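Local coordinates for proximal thread matrix protein 1 (Mytilus galloprovincialis, PDB 4CN9), which probably serves as a collagen-binding matrix protein of the mussel byssus, built of two von Willebrand factor type A domains and binding zinc, at residues Asp62-Ser65 with Ile66-Asn70; Asn70-Asn73 with Tyr74-Met77; Lys78-Val81 with Lys82-Asp86. One frame throughout, in Å; residues are numbered along the deposited sequence.

Interaction 1 of 3, residues Asp62-Ser65 with Ile66-Asn70; sequences DSSS and IQYDN. With ZN (zinc ion), chain C.
Ser63 O accepts from Ile66 N and Ser64 O from Tyr68 N, so that the chain leaving the metal-binding loop winds at once into the short helix 64-69. The loop is the MIDAS motif of a von Willebrand factor type A domain, the D-x-S-x-S signature in which a cation is held at the end of the central sheet. The bond from Ile66 N, 3.2 Å to Ser63 O, arrives from above the carbonyl plane, whereas Tyr68 N meets Ser64 O at 3.0 Å and nearly along the C=O axis. A less straight helical bond follows, Asp69 N to Ser65 O, with the donor tilted from the carbonyl plane.

Two serine hydroxyls grip the zinc ion, Ser63 OG at 2.2 Å and Ser65 OG at 2.0 Å. In both, OG stands between the backbone N and the carbonyl carbon (chi1 64° and 67°), a rotation that turns the two oxygens to the same metal. Three waters and Asp174 complete the site, and Asp61 stands behind as second shell, hydrogen-bonded to Ser63 OG.

On the side facing helix 73-85, Ile66 lays CG1 and CD1 alongside Ser63, CG1 lying 3.7 Å from Ser63 O; the same side chain also touches Asp174, Tyr74 and Met77. With an alanine in its place CG1, CG2 and CD1 go, which would probably open a gap between Ser63, Tyr74 and Met77 and let the serine ligand shift.

Tyr68 lies on another side of the helix, its ring turned over Ser64. Ser64 O sits over one face, 3.3 Å above the plane and offset toward the rim, while Ser64 OG approaches the far part of the ring, 3.6 Å from Tyr68 CE2.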
ATOM      1  N   ASP A  62      13.131  -4.820 -19.983  1.00 15.85           N
ATOM      2  CA  ASP A  62      13.916  -5.462 -21.054  1.00 17.58           C
ATOM      3  C   ASP A  62      15.327  -4.895 -21.173  1.00 19.63           C
ATOM      4  O   ASP A  62      15.869  -4.774 -22.264  1.00 19.00           O
ATOM      5  CB  ASP A  62      13.169  -5.515 -22.411  1.00 21.17           C
ATOM      6  CG  ASP A  62      12.921  -4.142 -23.047  1.00 18.68           C
ATOM      7  OD1 ASP A  62      13.129  -3.085 -22.413  1.00 16.41           O
ATOM      8  OD2 ASP A  62      12.491  -4.140 -24.224  1.00 19.35           O
ATOM      9  N   SER A  63      15.925  -4.594 -20.023  1.00 17.08           N
ATOM     10  CA  SER A  63      17.317  -4.137 -19.946  1.00 20.63           C
ATOM     11  C   SER A  63      18.310  -5.259 -20.254  1.00 22.84           C
ATOM     12  O   SER A  63      18.036  -6.440 -20.024  1.00 22.28           O
ATOM     13  CB  SER A  63      17.631  -3.557 -18.552  1.00 23.62           C
ATOM     14  OG  SER A  63      17.534  -4.537 -17.514  1.00 21.84           O
ATOM     15  N   SER A  64      19.482  -4.869 -20.752  1.00 23.55           N
ATOM     16  CA  SER A  64      20.506  -5.817 -21.188  1.00 25.12           C
ATOM     17  C   SER A  64      21.055  -6.660 -20.042  1.00 22.69           C
ATOM     18  O   SER A  64      21.536  -7.765 -20.266  1.00 27.39           O
ATOM     19  CB  SER A  64      21.659  -5.067 -21.869  1.00 20.29           C
ATOM     20  OG  SER A  64      22.254  -4.156 -20.972  1.00 23.53           O
ATOM     21  N   SER A  65      20.990  -6.141 -18.822  1.00 24.71           N
ATOM     22  CA  SER A  65      21.423  -6.895 -17.638  1.00 26.24           C
ATOM     23  C   SER A  65      20.812  -8.303 -17.566  1.00 28.01           C
ATOM     24  O   SER A  65      21.454  -9.251 -17.107  1.00 28.58           O
ATOM     25  CB  SER A  65      21.051  -6.128 -16.367  1.00 24.82           C
ATOM     26  OG  SER A  65      19.646  -6.081 -16.210  1.00 24.63           O
ATOM     27  N   ILE A  66      19.574  -8.434 -18.028  1.00 23.58           N
ATOM     28  CA  ILE A  66      18.851  -9.685 -17.950  1.00 27.91           C
ATOM     29  C   ILE A  66      19.436 -10.733 -18.884  1.00 29.62           C
ATOM     30  O   ILE A  66      19.566 -11.899 -18.507  1.00 31.38           O
ATOM     31  CB  ILE A  66      17.363  -9.473 -18.289  1.00 26.94           C
ATOM     32  CG1 ILE A  66      16.755  -8.505 -17.269  1.00 27.90           C
ATOM     33  CG2 ILE A  66      16.620 -10.826 -18.314  1.00 25.83           C
ATOM     34  CD1 ILE A  66      15.344  -8.090 -17.555  1.00 26.04           C
ATOM     35  N   GLN A  67      19.789 -10.311 -20.095  1.00 28.73           N
ATOM     36  CA  GLN A  67      20.325 -11.217 -21.098  1.00 32.64           C
ATOM     37  C   GLN A  67      21.758 -11.602 -20.724  1.00 33.79           C
ATOM     38  O   GLN A  67      22.139 -12.760 -20.868  1.00 34.54           O
ATOM     39  CB  GLN A  67      20.262 -10.568 -22.490  1.00 37.78           C
ATOM     40  CG  GLN A  67      20.869 -11.395 -23.627  1.00 39.94           C
ATOM     41  CD  GLN A  67      20.086 -12.664 -23.934  1.00 45.80           C
ATOM     42  OE1 GLN A  67      18.871 -12.742 -23.715  1.00 46.25           O
ATOM     43  NE2 GLN A  67      20.786 -13.676 -24.440  1.00 47.08           N
ATOM     44  N   TYR A  68      22.532 -10.643 -20.219  1.00 29.60           N
ATOM     45  CA  TYR A  68      23.897 -10.922 -19.763  1.00 35.48           C
ATOM     46  C   TYR A  68      23.905 -11.974 -18.657  1.00 37.57           C
ATOM     47  O   TYR A  68      24.780 -12.824 -18.620  1.00 33.52           O
ATOM     48  CB  TYR A  68      24.590  -9.664 -19.222  1.00 35.51           C
ATOM     49  CG  TYR A  68      24.869  -8.586 -20.241  1.00 38.34           C
ATOM     50  CD1 TYR A  68      25.096  -8.897 -21.577  1.00 38.50           C
ATOM     51  CD2 TYR A  68      24.907  -7.245 -19.862  1.00 34.01           C
ATOM     52  CE1 TYR A  68      25.356  -7.904 -22.510  1.00 36.97           C
ATOM     53  CE2 TYR A  68      25.164  -6.253 -20.783  1.00 34.60           C
ATOM     54  CZ  TYR A  68      25.385  -6.586 -22.109  1.00 37.48           C
ATOM     55  OH  TYR A  68      25.633  -5.590 -23.038  1.00 35.93           O
ATOM     56  N   ASP A  69      22.942 -11.899 -17.744  1.00 34.14           N
ATOM     57  CA  ASP A  69      22.920 -12.809 -16.606  1.00 34.74           C
ATOM     58  C   ASP A  69      22.701 -14.262 -17.038  1.00 38.09           C
ATOM     59  O   ASP A  69      23.373 -15.170 -16.553  1.00 37.92           O
ATOM     60  CB  ASP A  69      21.836 -12.400 -15.610  1.00 31.09           C
ATOM     61  CG  ASP A  69      21.705 -13.385 -14.470  1.00 40.36           C
ATOM     62  OD1 ASP A  69      22.575 -13.349 -13.579  1.00 37.33           O
ATOM     63  OD2 ASP A  69      20.744 -14.192 -14.469  1.00 34.74           O
ATOM     64  N   ASN A  70      21.756 -14.475 -17.949  1.00 37.20           N
ATOM     65  CA  ASN A  70      21.431 -15.815 -18.414  1.00 36.88           C
ATOM     66  C   ASN A  70      20.514 -15.753 -19.629  1.00 36.19           C
ATOM     67  O   ASN A  70      19.460 -15.108 -19.593  1.00 34.45           O
ATOM     68  CB  ASN A  70      20.774 -16.608 -17.278  1.00 39.19           C
ATOM     69  CG  ASN A  70      20.604 -18.076 -17.610  1.00 41.17           C
ATOM     70  OD1 ASN A  70      20.143 -18.437 -18.696  1.00 40.15           O
ATOM     71  ND2 ASN A  70      20.988 -18.933 -16.676  1.00 50.58           N
TER
HETATM   72 ZN    ZN C1448      18.559  -4.460 -15.605  0.70 25.89          ZN
HETATM   73  O   HOH W   1      17.073  -3.126 -15.012  1.00 19.69           O
HETATM   74  O   HOH W   2      19.849  -2.985 -16.301  1.00 27.15           O
HETATM   75  O   HOH W   3      19.685  -4.273 -13.826  1.00 23.23           O

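Interaction 2 of 3, residues Asn70-Asn73 with Tyr74-Met77; sequences NKEN and YQMM
Glu72 O and Asn73 O receive the first two i to i+4 hydrogen bonds across this helix start, from Met76 N and Met77 N. The first, 3.2 Å from Met76 N to Glu72 O, lies in the carbonyl plane; the second, 3.0 Å from Met77 N to Asn73 O, runs nearly straight off the carbonyl.

Ahead of them the chain makes a type I beta turn from Asn70 to Asn73, closed by Asn73 N on Asn70 O. The Asn70 amide reinforces it: OD1 takes Glu72 N at 2.8 Å, a nearly straight capping bond (166° at the hydrogen). Two waters then serve amides of the first turn. Water 4 links Asn70 O to Tyr74 N, and water 5 gives to Lys71 O while accepting from Gln75 N at 2.9 Å.

Among side chains the contacts are lighter. Glu72 folds back at chi2 (-47°), which lays its carboxylate beside Gln75, the two flat ends only 22° apart in plane; Glu72 OE1 reaches Gln75 CB at 3.8 Å, while the Gln75 amide itself pairs with Asp79 and Gln130. Met76 packs its CG against Glu72 O at 3.5 Å, and Met77 CG lies equally near Asn73 O.

Beyond the two segments, the buried Asn73 reaches back to helix 64-69, ND2 bonding to Asp69 OD2 and Ile66 O, and Tyr74 OH bonds to Asn136 OD1. The whole is a capped helix start, joining the short helix behind the MIDAS loop to helix 73-85 of the von Willebrand factor type A domain.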
ATOM      1  N   ASN A  70      21.756 -14.475 -17.949  1.00 37.20           N
ATOM      2  CA  ASN A  70      21.431 -15.815 -18.414  1.00 36.88           C
ATOM      3  C   ASN A  70      20.514 -15.753 -19.629  1.00 36.19           C
ATOM      4  O   ASN A  70      19.460 -15.108 -19.593  1.00 34.45           O
ATOM      5  CB  ASN A  70      20.774 -16.608 -17.278  1.00 39.19           C
ATOM      6  CG  ASN A  70      20.604 -18.076 -17.610  1.00 41.17           C
ATOM      7  OD1 ASN A  70      20.143 -18.437 -18.696  1.00 40.15           O
ATOM      8  ND2 ASN A  70      20.988 -18.933 -16.676  1.00 50.58           N
ATOM      9  N   LYS A  71      20.905 -16.429 -20.704  1.00 31.93           N
ATOM     10  CA  LYS A  71      20.154 -16.379 -21.959  1.00 38.98           C
ATOM     11  C   LYS A  71      18.727 -16.917 -21.849  1.00 40.66           C
ATOM     12  O   LYS A  71      17.910 -16.654 -22.727  1.00 39.89           O
ATOM     13  CB  LYS A  71      20.888 -17.146 -23.066  1.00 46.54           C
ATOM     14  CG  LYS A  71      22.211 -16.531 -23.503  1.00 56.75           C
ATOM     15  CD  LYS A  71      22.934 -17.443 -24.490  1.00 68.13           C
ATOM     16  CE  LYS A  71      24.329 -16.931 -24.832  1.00 69.09           C
ATOM     17  NZ  LYS A  71      25.085 -17.910 -25.669  1.00 73.05           N
ATOM     18  N   GLU A  72      18.433 -17.668 -20.788  1.00 39.21           N
ATOM     19  CA  GLU A  72      17.093 -18.227 -20.577  1.00 41.59           C
ATOM     20  C   GLU A  72      16.178 -17.354 -19.698  1.00 37.65           C
ATOM     21  O   GLU A  72      14.987 -17.657 -19.540  1.00 30.02           O
ATOM     22  CB  GLU A  72      17.191 -19.627 -19.954  1.00 44.32           C
ATOM     23  CG  GLU A  72      17.513 -20.728 -20.959  1.00 55.63           C
ATOM     24  CD  GLU A  72      16.658 -20.638 -22.221  1.00 67.06           C
ATOM     25  OE1 GLU A  72      15.410 -20.688 -22.108  1.00 66.92           O
ATOM     26  OE2 GLU A  72      17.235 -20.505 -23.327  1.00 69.41           O
ATOM     27  N   ASN A  73      16.723 -16.280 -19.132  1.00 32.62           N
ATOM     28  CA  ASN A  73      15.931 -15.403 -18.271  1.00 28.26           C
ATOM     29  C   ASN A  73      14.647 -14.858 -18.913  1.00 27.45           C
ATOM     30  O   ASN A  73      13.587 -14.924 -18.293  1.00 26.19           O
ATOM     31  CB  ASN A  73      16.776 -14.250 -17.750  1.00 28.90           C
ATOM     32  CG  ASN A  73      17.749 -14.687 -16.682  1.00 34.10           C
ATOM     33  OD1 ASN A  73      17.557 -15.725 -16.052  1.00 29.79           O
ATOM     34  ND2 ASN A  73      18.795 -13.897 -16.463  1.00 30.58           N
ATOM     35  N   TYR A  74      14.728 -14.323 -20.133  1.00 28.19           N
ATOM     36  CA  TYR A  74      13.539 -13.742 -20.764  1.00 27.56           C
ATOM     37  C   TYR A  74      12.439 -14.776 -20.946  1.00 28.56           C
ATOM     38  O   TYR A  74      11.256 -14.468 -20.795  1.00 27.42           O
ATOM     39  CB  TYR A  74      13.862 -13.099 -22.115  1.00 26.75           C
ATOM     40  CG  TYR A  74      14.486 -11.728 -22.016  1.00 30.49           C
ATOM     41  CD1 TYR A  74      13.902 -10.727 -21.234  1.00 27.74           C
ATOM     42  CD2 TYR A  74      15.666 -11.427 -22.702  1.00 25.44           C
ATOM     43  CE1 TYR A  74      14.479  -9.464 -21.142  1.00 28.16           C
ATOM     44  CE2 TYR A  74      16.250 -10.167 -22.608  1.00 30.54           C
ATOM     45  CZ  TYR A  74      15.648  -9.189 -21.826  1.00 26.53           C
ATOM     46  OH  TYR A  74      16.214  -7.930 -21.734  1.00 29.78           O
ATOM     47  N   GLN A  75      12.817 -16.003 -21.292  1.00 28.23           N
ATOM     48  CA  GLN A  75      11.814 -17.054 -21.451  1.00 29.64           C
ATOM     49  C   GLN A  75      11.085 -17.320 -20.131  1.00 26.65           C
ATOM     50  O   GLN A  75       9.876 -17.550 -20.122  1.00 26.92           O
ATOM     51  CB  GLN A  75      12.433 -18.350 -21.986  1.00 29.93           C
ATOM     52  CG  GLN A  75      11.387 -19.364 -22.408  1.00 31.23           C
ATOM     53  CD  GLN A  75      10.341 -18.767 -23.341  1.00 28.20           C
ATOM     54  OE1 GLN A  75      10.662 -18.285 -24.424  1.00 30.21           O
ATOM     55  NE2 GLN A  75       9.088 -18.777 -22.909  1.00 31.69           N
ATOM     56  N   MET A  76      11.824 -17.288 -19.027  1.00 25.50           N
ATOM     57  CA  MET A  76      11.247 -17.514 -17.710  1.00 25.74           C
ATOM     58  C   MET A  76      10.331 -16.371 -17.312  1.00 26.54           C
ATOM     59  O   MET A  76       9.307 -16.586 -16.661  1.00 24.91           O
ATOM     60  CB  MET A  76      12.351 -17.700 -16.662  1.00 29.27           C
ATOM     61  CG  MET A  76      13.157 -18.978 -16.874  1.00 37.25           C
ATOM     62  SD  MET A  76      14.348 -19.357 -15.576  1.00 43.84           S
ATOM     63  CE  MET A  76      14.918 -20.958 -16.143  1.00 46.60           C
ATOM     64  N   MET A  77      10.698 -15.153 -17.699  1.00 27.50           N
ATOM     65  CA  MET A  77       9.838 -13.998 -17.445  1.00 25.31           C
ATOM     66  C   MET A  77       8.560 -14.147 -18.241  1.00 19.76           C
ATOM     67  O   MET A  77       7.474 -13.921 -17.728  1.00 24.23           O
ATOM     68  CB  MET A  77      10.545 -12.692 -17.826  1.00 22.36           C
ATOM     69  CG  MET A  77      11.681 -12.329 -16.915  1.00 23.64           C
ATOM     70  SD  MET A  77      12.582 -10.848 -17.455  1.00 27.64           S
ATOM     71  CE  MET A  77      11.317  -9.595 -17.115  1.00 25.61           C
TER
HETATM   72  O   HOH W   4      17.567 -13.819 -21.360  1.00 31.18           O
HETATM   73  O   HOH W   5      15.289 -16.442 -22.815  1.00 28.59           O

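Interaction 3 of 3, residues Lys78-Val81 with Lys82-Asp86; sequences KDFV and KELVD
Phe80 and Leu84 meet on the buried side of helix 73-85, one turn apart. Leu84 CD1 comes within 3.8 Å of Phe80 CE2; Leu84 CG lies over one face of the ring, offset toward the rim, while CD1 reaches past the CE2 corner. Phe80 can offer that face because its CG is anti to the backbone N (chi1 178°), which swings the ring along the helix toward the next turn. Val81 and Val85 extend the apolar surface, pressing on Phe101 and Ile129. The Val85 CG2 methyl also lies against its own helix backbone, 3.4 Å from Val81 O.

Lys82 and Asp79 form the looser polar side. Their side chains run side by side, yet Asp79 OD1 and Lys82 NZ stay 3.9 Å apart, a long salt bridge that shares its ends with Gln75 and Gln130 respectively. Glu83, extended beyond CG, lies back along the helix, with CG 3.3 Å from Asp79 O. Beneath both sides, unbroken i to i+4 bonds continue, including Lys82 N to Lys78 O at 2.9 Å.

Beyond the helix, Phe80 and Val81 press on Met172, and Leu84 on helix 234-241. This amphipathic helix, its apolar side against the central sheet and flanking helices, is characteristic of the Rossmann-like alpha/beta fold of von Willebrand factor type A domains.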
ATOM      1  N   LYS A  78       8.685 -14.553 -19.499  1.00 22.68           N
ATOM      2  CA  LYS A  78       7.524 -14.700 -20.360  1.00 24.12           C
ATOM      3  C   LYS A  78       6.575 -15.756 -19.811  1.00 26.12           C
ATOM      4  O   LYS A  78       5.350 -15.580 -19.809  1.00 24.19           O
ATOM      5  CB  LYS A  78       7.956 -15.084 -21.775  1.00 24.97           C
ATOM      6  CG  LYS A  78       8.573 -13.946 -22.544  1.00 22.98           C
ATOM      7  CD  LYS A  78       9.058 -14.386 -23.894  1.00 26.31           C
ATOM      8  CE  LYS A  78       9.516 -13.188 -24.711  1.00 27.55           C
ATOM      9  NZ  LYS A  78       9.805 -13.551 -26.108  1.00 26.80           N
ATOM     10  N   ASP A  79       7.148 -16.869 -19.362  1.00 26.42           N
ATOM     11  CA  ASP A  79       6.356 -17.969 -18.816  1.00 26.33           C
ATOM     12  C   ASP A  79       5.591 -17.533 -17.575  1.00 25.44           C
ATOM     13  O   ASP A  79       4.414 -17.871 -17.396  1.00 28.18           O
ATOM     14  CB  ASP A  79       7.257 -19.172 -18.521  1.00 24.21           C
ATOM     15  CG  ASP A  79       7.760 -19.846 -19.793  1.00 24.91           C
ATOM     16  OD1 ASP A  79       7.231 -19.536 -20.876  1.00 29.98           O
ATOM     17  OD2 ASP A  79       8.676 -20.689 -19.712  1.00 38.37           O
ATOM     18  N   PHE A  80       6.254 -16.761 -16.727  1.00 23.93           N
ATOM     19  CA  PHE A  80       5.608 -16.236 -15.540  1.00 23.12           C
ATOM     20  C   PHE A  80       4.388 -15.397 -15.929  1.00 23.94           C
ATOM     21  O   PHE A  80       3.334 -15.514 -15.312  1.00 23.09           O
ATOM     22  CB  PHE A  80       6.604 -15.420 -14.709  1.00 23.55           C
ATOM     23  CG  PHE A  80       6.005 -14.810 -13.482  1.00 25.80           C
ATOM     24  CD1 PHE A  80       5.746 -15.585 -12.366  1.00 26.09           C
ATOM     25  CD2 PHE A  80       5.680 -13.464 -13.445  1.00 25.24           C
ATOM     26  CE1 PHE A  80       5.199 -15.031 -11.233  1.00 27.33           C
ATOM     27  CE2 PHE A  80       5.120 -12.906 -12.316  1.00 25.10           C
ATOM     28  CZ  PHE A  80       4.881 -13.692 -11.206  1.00 26.24           C
ATOM     29  N   VAL A  81       4.525 -14.571 -16.964  1.00 22.30           N
ATOM     30  CA  VAL A  81       3.435 -13.683 -17.363  1.00 24.01           C
ATOM     31  C   VAL A  81       2.294 -14.492 -17.978  1.00 24.48           C
ATOM     32  O   VAL A  81       1.127 -14.194 -17.767  1.00 21.50           O
ATOM     33  CB  VAL A  81       3.926 -12.589 -18.341  1.00 21.80           C
ATOM     34  CG1 VAL A  81       2.771 -11.718 -18.809  1.00 22.54           C
ATOM     35  CG2 VAL A  81       5.001 -11.738 -17.667  1.00 24.59           C
ATOM     36  N   LYS A  82       2.644 -15.535 -18.724  1.00 24.82           N
ATOM     37  CA  LYS A  82       1.649 -16.467 -19.236  1.00 23.77           C
ATOM     38  C   LYS A  82       0.838 -17.096 -18.113  1.00 22.70           C
ATOM     39  O   LYS A  82      -0.370 -17.269 -18.232  1.00 22.18           O
ATOM     40  CB  LYS A  82       2.324 -17.567 -20.045  1.00 23.09           C
ATOM     41  CG  LYS A  82       2.859 -17.111 -21.357  1.00 28.90           C
ATOM     42  CD  LYS A  82       3.465 -18.281 -22.131  1.00 31.62           C
ATOM     43  CE  LYS A  82       4.167 -17.782 -23.372  1.00 30.26           C
ATOM     44  NZ  LYS A  82       4.977 -18.840 -24.022  1.00 33.33           N
ATOM     45  N   GLU A  83       1.509 -17.448 -17.024  1.00 22.11           N
ATOM     46  CA  GLU A  83       0.834 -18.047 -15.888  1.00 24.24           C
ATOM     47  C   GLU A  83      -0.135 -17.060 -15.224  1.00 24.74           C
ATOM     48  O   GLU A  83      -1.215 -17.444 -14.777  1.00 24.47           O
ATOM     49  CB  GLU A  83       1.873 -18.572 -14.893  1.00 27.61           C
ATOM     50  CG  GLU A  83       2.625 -19.779 -15.458  1.00 28.87           C
ATOM     51  CD  GLU A  83       3.906 -20.081 -14.719  1.00 32.30           C
ATOM     52  OE1 GLU A  83       4.106 -19.538 -13.619  1.00 34.65           O
ATOM     53  OE2 GLU A  83       4.719 -20.865 -15.244  1.00 34.30           O
ATOM     54  N   LEU A  84       0.248 -15.785 -15.185  1.00 22.88           N
ATOM     55  CA  LEU A  84      -0.650 -14.724 -14.716  1.00 25.38           C
ATOM     56  C   LEU A  84      -1.918 -14.670 -15.549  1.00 21.65           C
ATOM     57  O   LEU A  84      -3.021 -14.631 -15.010  1.00 23.36           O
ATOM     58  CB  LEU A  84       0.044 -13.362 -14.797  1.00 25.13           C
ATOM     59  CG  LEU A  84       1.263 -13.204 -13.889  1.00 28.05           C
ATOM     60  CD1 LEU A  84       1.985 -11.892 -14.161  1.00 29.18           C
ATOM     61  CD2 LEU A  84       0.832 -13.299 -12.428  1.00 24.76           C
ATOM     62  N   VAL A  85      -1.753 -14.631 -16.863  1.00 23.01           N
ATOM     63  CA  VAL A  85      -2.888 -14.603 -17.772  1.00 21.01           C
ATOM     64  C   VAL A  85      -3.867 -15.737 -17.462  1.00 22.56           C
ATOM     65  O   VAL A  85      -5.080 -15.533 -17.402  1.00 24.22           O
ATOM     66  CB  VAL A  85      -2.432 -14.717 -19.222  1.00 23.35           C
ATOM     67  CG1 VAL A  85      -3.630 -14.954 -20.145  1.00 30.73           C
ATOM     68  CG2 VAL A  85      -1.662 -13.463 -19.633  1.00 24.64           C
ATOM     69  N   ASP A  86      -3.328 -16.930 -17.247  1.00 24.90           N
ATOM     70  CA  ASP A  86      -4.148 -18.123 -17.002  1.00 23.46           C
ATOM     71  C   ASP A  86      -4.725 -18.163 -15.596  1.00 25.52           C
ATOM     72  O   ASP A  86      -5.467 -19.080 -15.261  1.00 28.76           O
ATOM     73  CB  ASP A  86      -3.325 -19.396 -17.271  1.00 26.83           C
ATOM     74  CG  ASP A  86      -3.266 -19.749 -18.752  1.00 26.00           C
ATOM     75  OD1 ASP A  86      -4.055 -19.175 -19.538  1.00 28.39           O
ATOM     76  OD2 ASP A  86      -2.437 -20.597 -19.137  1.00 29.64           O
TER

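Overall arrangement
The three contacts follow one another along the chain, none nested in or crossing another. From strand 54-61 the chain enters interaction 1, where the metal loop runs straight into helix 64-69. Interaction 2 shares Asn70 with it and turns the chain into helix 73-85; the two touch closely, with Tyr74 OH 2.9 Å from Ser63 O, which puts the Tyr74 side chain about 7 Å from the zinc, so the longer helix starts close behind the site. Interaction 3 carries that helix onward. Each closes only a helical turn or cap, but together they trace the route from the metal end of the central sheet through helix 64-69 into helix 73-85, which packs on that sheet.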